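Beta-N-acetylhexosaminidase (Beutenbergia cavernae, PDB 5BU9) probably hydrolyses terminal non-reducing N-acetyl-D-hexosamine residues from N-acetyl-beta-D-hexosaminides, as a member of glycosyl hydrolase family 3. Local coordinates at residues Thr198-Val203 with Ala272-Gln277; Pro187-Val192 with Met229-Val234. All blocks are in the same frame, centred on the assembly; numbering follows the deposited sequence.

Contact 1 of 2, residues Thr198-Val203 with Ala272-Gln277; sequences TTAGVV and AAEQVQ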
loop_
_atom_site.group_PDB
_atom_site.type_symbol
_atom_site.label_atom_id
_atom_site.label_comp_id
_atom_site.label_asym_id
_atom_site.label_seq_id
_atom_site.Cartn_x
_atom_site.Cartn_y
_atom_site.Cartn_z
ATOM N N THR A 198 7.338 -5.911 14.202
ATOM C CA THR A 198 7.780 -6.829 15.248
ATOM C C THR A 198 7.464 -6.389 16.677
ATOM O O THR A 198 7.687 -7.146 17.616
ATOM C CB THR A 198 9.331 -7.001 15.185
ATOM O OG1 THR A 198 9.916 -5.699 15.272
ATOM C CG2 THR A 198 9.773 -7.619 13.875
ATOM N N THR A 199 7.039 -5.143 16.852
ATOM C CA THR A 199 6.801 -4.572 18.183
ATOM C C THR A 199 5.362 -4.048 18.224
ATOM O O THR A 199 4.856 -3.619 17.205
ATOM C CB THR A 199 7.820 -3.413 18.477
ATOM O OG1 THR A 199 9.151 -3.915 18.359
ATOM C CG2 THR A 199 7.663 -2.862 19.892
ATOM N N ALA A 200 4.688 -4.088 19.371
ATOM C CA ALA A 200 3.349 -3.487 19.464
ATOM C C ALA A 200 3.414 -2.297 20.410
ATOM O O ALA A 200 4.412 -2.117 21.108
ATOM C CB ALA A 200 2.303 -4.502 19.936
ATOM N N GLY A 201 2.374 -1.473 20.422
ATOM C CA GLY A 201 2.404 -0.268 21.237
ATOM C C GLY A 201 3.395 0.752 20.697
ATOM O O GLY A 201 3.949 1.551 21.454
ATOM N N VAL A 202 3.656 0.709 19.392
ATOM C CA VAL A 202 4.544 1.691 18.784
ATOM C C VAL A 202 3.870 3.036 18.708
ATOM O O VAL A 202 2.809 3.198 18.094
ATOM C CB VAL A 202 4.997 1.287 17.403
ATOM C CG1 VAL A 202 5.821 2.430 16.824
ATOM C CG2 VAL A 202 5.810 0.030 17.462
ATOM N N VAL A 203 4.486 3.995 19.374
ATOM C CA VAL A 203 3.944 5.341 19.498
ATOM C C VAL A 203 4.966 6.304 18.921
ATOM O O VAL A 203 6.139 6.275 19.315
ATOM C CB VAL A 203 3.630 5.731 20.965
ATOM C CG1 VAL A 203 3.278 7.264 21.037
ATOM C CG2 VAL A 203 2.503 4.902 21.497
ATOM N N ALA A 272 0.174 -9.837 9.731
ATOM C CA ALA A 272 1.083 -10.410 10.727
ATOM C C ALA A 272 1.854 -9.360 11.553
ATOM O O ALA A 272 2.490 -9.697 12.558
ATOM C CB ALA A 272 2.067 -11.370 10.044
ATOM N N ALA A 273 1.806 -8.103 11.127
ATOM C CA ALA A 273 2.451 -7.005 11.846
ATOM C C ALA A 273 2.061 -6.995 13.334
ATOM O O ALA A 273 0.854 -6.924 13.683
ATOM C CB ALA A 273 2.091 -5.672 11.189
ATOM N N GLU A 274 3.074 -7.061 14.188
ATOM C CA GLU A 274 2.873 -7.234 15.611
ATOM C C GLU A 274 2.017 -6.107 16.175
ATOM O O GLU A 274 1.239 -6.334 17.074
ATOM C CB GLU A 274 4.208 -7.288 16.354
ATOM C CG GLU A 274 4.091 -7.652 17.830
ATOM C CD GLU A 274 3.523 -9.071 18.065
ATOM O OE1 GLU A 274 3.416 -9.882 17.093
ATOM O OE2 GLU A 274 3.182 -9.367 19.232
ATOM N N GLN A 275 2.141 -4.910 15.601
ATOM C CA GLN A 275 1.466 -3.735 16.108
ATOM C C GLN A 275 -0.063 -3.918 16.137
ATOM O O GLN A 275 -0.736 -3.314 16.964
ATOM C CB GLN A 275 1.827 -2.522 15.262
ATOM C CG GLN A 275 0.956 -1.281 15.558
ATOM C CD GLN A 275 1.507 -0.460 16.719
ATOM O OE1 GLN A 275 2.371 -0.942 17.479
ATOM N NE2 GLN A 275 1.039 0.793 16.852
ATOM N N VAL A 276 -0.618 -4.765 15.257
ATOM C CA VAL A 276 -2.081 -4.929 15.275
ATOM C C VAL A 276 -2.583 -6.321 15.629
ATOM O O VAL A 276 -3.767 -6.606 15.457
ATOM C CB VAL A 276 -2.698 -4.487 13.927
ATOM C CG1 VAL A 276 -2.479 -3.020 13.742
ATOM C CG2 VAL A 276 -2.134 -5.308 12.724
ATOM N N GLN A 277 -1.709 -7.180 16.151
ATOM C CA GLN A 277 -2.121 -8.548 16.486
ATOM C C GLN A 277 -3.086 -8.584 17.680
ATOM O O GLN A 277 -3.776 -9.570 17.833
ATOM C CB GLN A 277 -0.911 -9.442 16.788
ATOM C CG GLN A 277 -0.050 -9.738 15.586
ATOM C CD GLN A 277 -0.824 -10.339 14.415
ATOM O OE1 GLN A 277 -1.019 -9.689 13.354
ATOM N NE2 GLN A 277 -1.257 -11.576 14.591
HETATM O O HOH W 1 -0.234 -2.101 19.477
#

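Contact 2 of 2, residues Pro187-Val192 with Met229-Val234; sequences PGLGRV and MTSTAV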
loop_
_atom_site.group_PDB
_atom_site.type_symbol
_atom_site.label_atom_id
_atom_site.label_comp_id
_atom_site.label_asym_id
_atom_site.label_seq_id
_atom_site.Cartn_x
_atom_site.Cartn_y
_atom_site.Cartn_z
ATOM N N PRO A 187 0.678 8.984 8.398
ATOM C CA PRO A 187 1.201 10.356 8.204
ATOM C C PRO A 187 2.725 10.509 8.280
ATOM O O PRO A 187 3.230 11.645 8.287
ATOM C CB PRO A 187 0.538 11.139 9.355
ATOM C CG PRO A 187 0.439 10.102 10.477
ATOM C CD PRO A 187 0.181 8.754 9.772
ATOM N N GLY A 188 3.449 9.401 8.297
ATOM C CA GLY A 188 4.904 9.435 8.310
ATOM C C GLY A 188 5.512 8.450 9.298
ATOM O O GLY A 188 5.241 8.493 10.490
ATOM N N LEU A 189 6.344 7.544 8.799
ATOM C CA LEU A 189 6.926 6.486 9.625
ATOM C C LEU A 189 8.407 6.732 9.875
ATOM O O LEU A 189 9.090 5.889 10.454
ATOM C CB LEU A 189 6.726 5.139 8.935
ATOM C CG LEU A 189 6.493 3.853 9.707
ATOM C CD1 LEU A 189 5.584 4.068 10.907
ATOM C CD2 LEU A 189 5.880 2.829 8.757
ATOM N N GLY A 190 8.904 7.887 9.440
ATOM C CA GLY A 190 10.317 8.171 9.551
ATOM C C GLY A 190 10.778 8.641 10.911
ATOM O O GLY A 190 11.946 8.970 11.075
ATOM N N ARG A 191 9.883 8.685 11.898
ATOM C CA ARG A 191 10.276 9.203 13.204
ATOM C C ARG A 191 9.947 8.260 14.378
ATOM O O ARG A 191 10.256 8.580 15.527
ATOM C CB ARG A 191 9.639 10.578 13.424
ATOM C CG ARG A 191 9.888 11.537 12.232
ATOM C CD ARG A 191 9.559 12.992 12.632
ATOM N NE ARG A 191 10.505 13.446 13.643
ATOM C CZ ARG A 191 10.566 14.673 14.142
ATOM N NH1 ARG A 191 9.713 15.621 13.736
ATOM N NH2 ARG A 191 11.494 14.943 15.056
ATOM N N VAL A 192 9.365 7.090 14.112
ATOM C CA VAL A 192 9.196 6.104 15.190
ATOM C C VAL A 192 10.561 5.527 15.561
ATOM O O VAL A 192 11.469 5.490 14.733
ATOM C CB VAL A 192 8.240 4.968 14.802
ATOM C CG1 VAL A 192 6.787 5.470 14.706
ATOM C CG2 VAL A 192 8.706 4.321 13.492
HETATM N N MSE A 229 -0.907 4.894 1.228
HETATM C CA MSE A 229 -0.867 3.872 2.285
HETATM C C MSE A 229 -0.700 4.490 3.680
HETATM O O MSE A 229 0.095 5.410 3.880
HETATM C CB MSE A 229 0.255 2.854 2.032
HETATM C CG MSE A 229 0.420 1.872 3.165
HETATM SE SE MSE A 229 1.877 0.608 2.867
HETATM C CE MSE A 229 1.068 -0.461 1.516
ATOM N N THR A 230 -1.460 3.981 4.638
ATOM C CA THR A 230 -1.411 4.445 6.021
ATOM C C THR A 230 -0.509 3.542 6.888
ATOM O O THR A 230 -0.406 2.327 6.653
ATOM C CB THR A 230 -2.818 4.471 6.639
ATOM O OG1 THR A 230 -3.395 3.171 6.471
ATOM C CG2 THR A 230 -3.734 5.559 5.966
ATOM N N SER A 231 0.139 4.184 7.862
ATOM C CA SER A 231 0.892 3.611 8.977
ATOM C C SER A 231 0.001 2.962 10.044
ATOM O O SER A 231 -1.142 3.380 10.213
ATOM C CB SER A 231 1.685 4.746 9.626
ATOM O OG SER A 231 2.301 4.388 10.827
ATOM N N THR A 232 0.532 1.990 10.801
ATOM C CA THR A 232 -0.230 1.464 11.936
ATOM C C THR A 232 0.305 1.985 13.268
ATOM O O THR A 232 -0.193 1.616 14.312
ATOM C CB THR A 232 -0.244 -0.060 12.003
ATOM O OG1 THR A 232 1.091 -0.529 12.021
ATOM C CG2 THR A 232 -0.995 -0.669 10.816
ATOM N N ALA A 233 1.303 2.857 13.228
ATOM C CA ALA A 233 1.831 3.490 14.436
ATOM C C ALA A 233 0.757 4.330 15.126
ATOM O O ALA A 233 -0.195 4.768 14.487
ATOM C CB ALA A 233 3.045 4.362 14.085
ATOM N N VAL A 234 0.907 4.554 16.428
ATOM C CA VAL A 234 0.001 5.453 17.142
ATOM C C VAL A 234 0.661 6.819 17.196
ATOM O O VAL A 234 1.811 6.922 17.614
ATOM C CB VAL A 234 -0.324 4.944 18.544
ATOM C CG1 VAL A 234 -1.187 5.944 19.216
ATOM C CG2 VAL A 234 -1.062 3.592 18.475
#

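Contact 1 of 2, residues Thr198-Val203 with Ala272-Gln277
The flat carboxamide of Gln275 carries this contact, presenting its polar edge to the backbone of Val202. Two groups flank its OE1 end: to one side of the amide plane lie CB and CG2 of Val202, the former 3.4 Å from Gln275 OE1, and to the other lies Gly201 N, close to OE1 but badly angled for bonding. Gly201 N donates instead to a water, which in turn donates to Gln275 O. OE1 of Gln275 accepts from Val202 N over 2.8 Å. The donor lies in the carbonyl plane on a lone pair, and the N-H points almost straight at the oxygen (165°). NE2 of the same amide returns a longer and more bent bond to Val202 O, at 3.2 Å and 145°, with that oxygen tilted out of the amide plane. Gripping both the N-H and the C=O of one residue fixes the rotation of the amide; a second NE2 bond, to Thr232 O, reinforces it. The Gln275 side chain gets there by leaving with CG anti to the backbone N (chi1 169°) and then bending at chi2.

The neighbouring Glu274 packs through its aliphatic part, CB resting 3.4 Å from Thr198 C and CG 3.6 Å from Thr198 O, while its carboxylate end leads away. Ala200 adds its methyl, with CB 3.6 Å from Glu274 O. Backbone bonds of Glu274 with Asp197 and of Gln275 with Thr196 continue the seam. Here a side-chain amide pairs with a peptide backbone much as a neighbouring strand would, and joins the loops that follow strands 180-186 and 264-267 at the C-terminal ends of the strands of the family 3 TIM-barrel domain.

Contact 2 of 2, residues Pro187-Val192 with Met229-Val234
An ST turn at the end of strand 227-230 meets the loop leaving strand 180-186, its parallel neighbour in the barrel, where Ser231 and Ala233 face Leu189, Val192 and Pro187. In the turn, Ser231 OG accepts from Ala233 N at 3.0 Å (155°). It does so from a position anti to its own backbone nitrogen (chi1 171°), which sets the hydroxyl beside the carbonyl carbon and lets it reach forward along the chain. The same oxygen is hydrogen-bonded to Tyr235 OH, giving this buried hydroxyl two polar partners.

Against this turn the loop sets mainly aliphatic groups. One branch of Leu189 does the touching: CD1 comes to 3.3 Å from Ser231 OG, a close methyl-to-oxygen approach, and also reaches Ala233 CB at 4.1 Å. The leucine's chi1 of -146° is well off a staggered value, which suggests a fitted, somewhat strained side chain. Val192 CG1 meets the same methyl, at 4.0 Å from Ala233 CB, so Ala233 is touched by both Leu189 and Val192. Pro187, preceded by a cis peptide bond, brings CD to 4.3 Å from Ser231 CB, a looser contact at the start of the loop.

Tyr235 supplies a polar tie between the two elements, its OH being hydrogen-bonded to Gly188 O as well as to Ser231 OG. The loop backbone is held further by Asp135, bonded to Leu189 N, and by Asn146, whose ND2 bonds to the carbonyls of Leu189 and Val192. Pro187 and Gly188 end the Lys-His-Phe-Pro-Gly sequence characteristic of NagZ-like family 3 enzymes, in which this region, at the C-terminal end of its barrel strand, probably borders the sugar-binding pocket.

In the fold
Both contacts use the connection between strands 180-186 and 203-204: contact 2 takes its beginning, contact 1 its end. Each sets this chain against a loop following another barrel strand, 227-230 in contact 2 and 264-267 in contact 1. Contact 2 is wholly buried and joins mostly aliphatic groups around a serine hydroxyl, whereas contact 1 lies farther from the chain's centre, is only partly buried, its bonded pair Gln275 and Val202 inside and most of its other residues exposed, and relies on amide-to-backbone bonds and a bridging water. With centres about 12 Å apart, they meet directly: Gln275 reaches the backbone of Thr232, and Val202 bonds to Val234 where the short parallel strands 203-204 and 234-235 begin to pair.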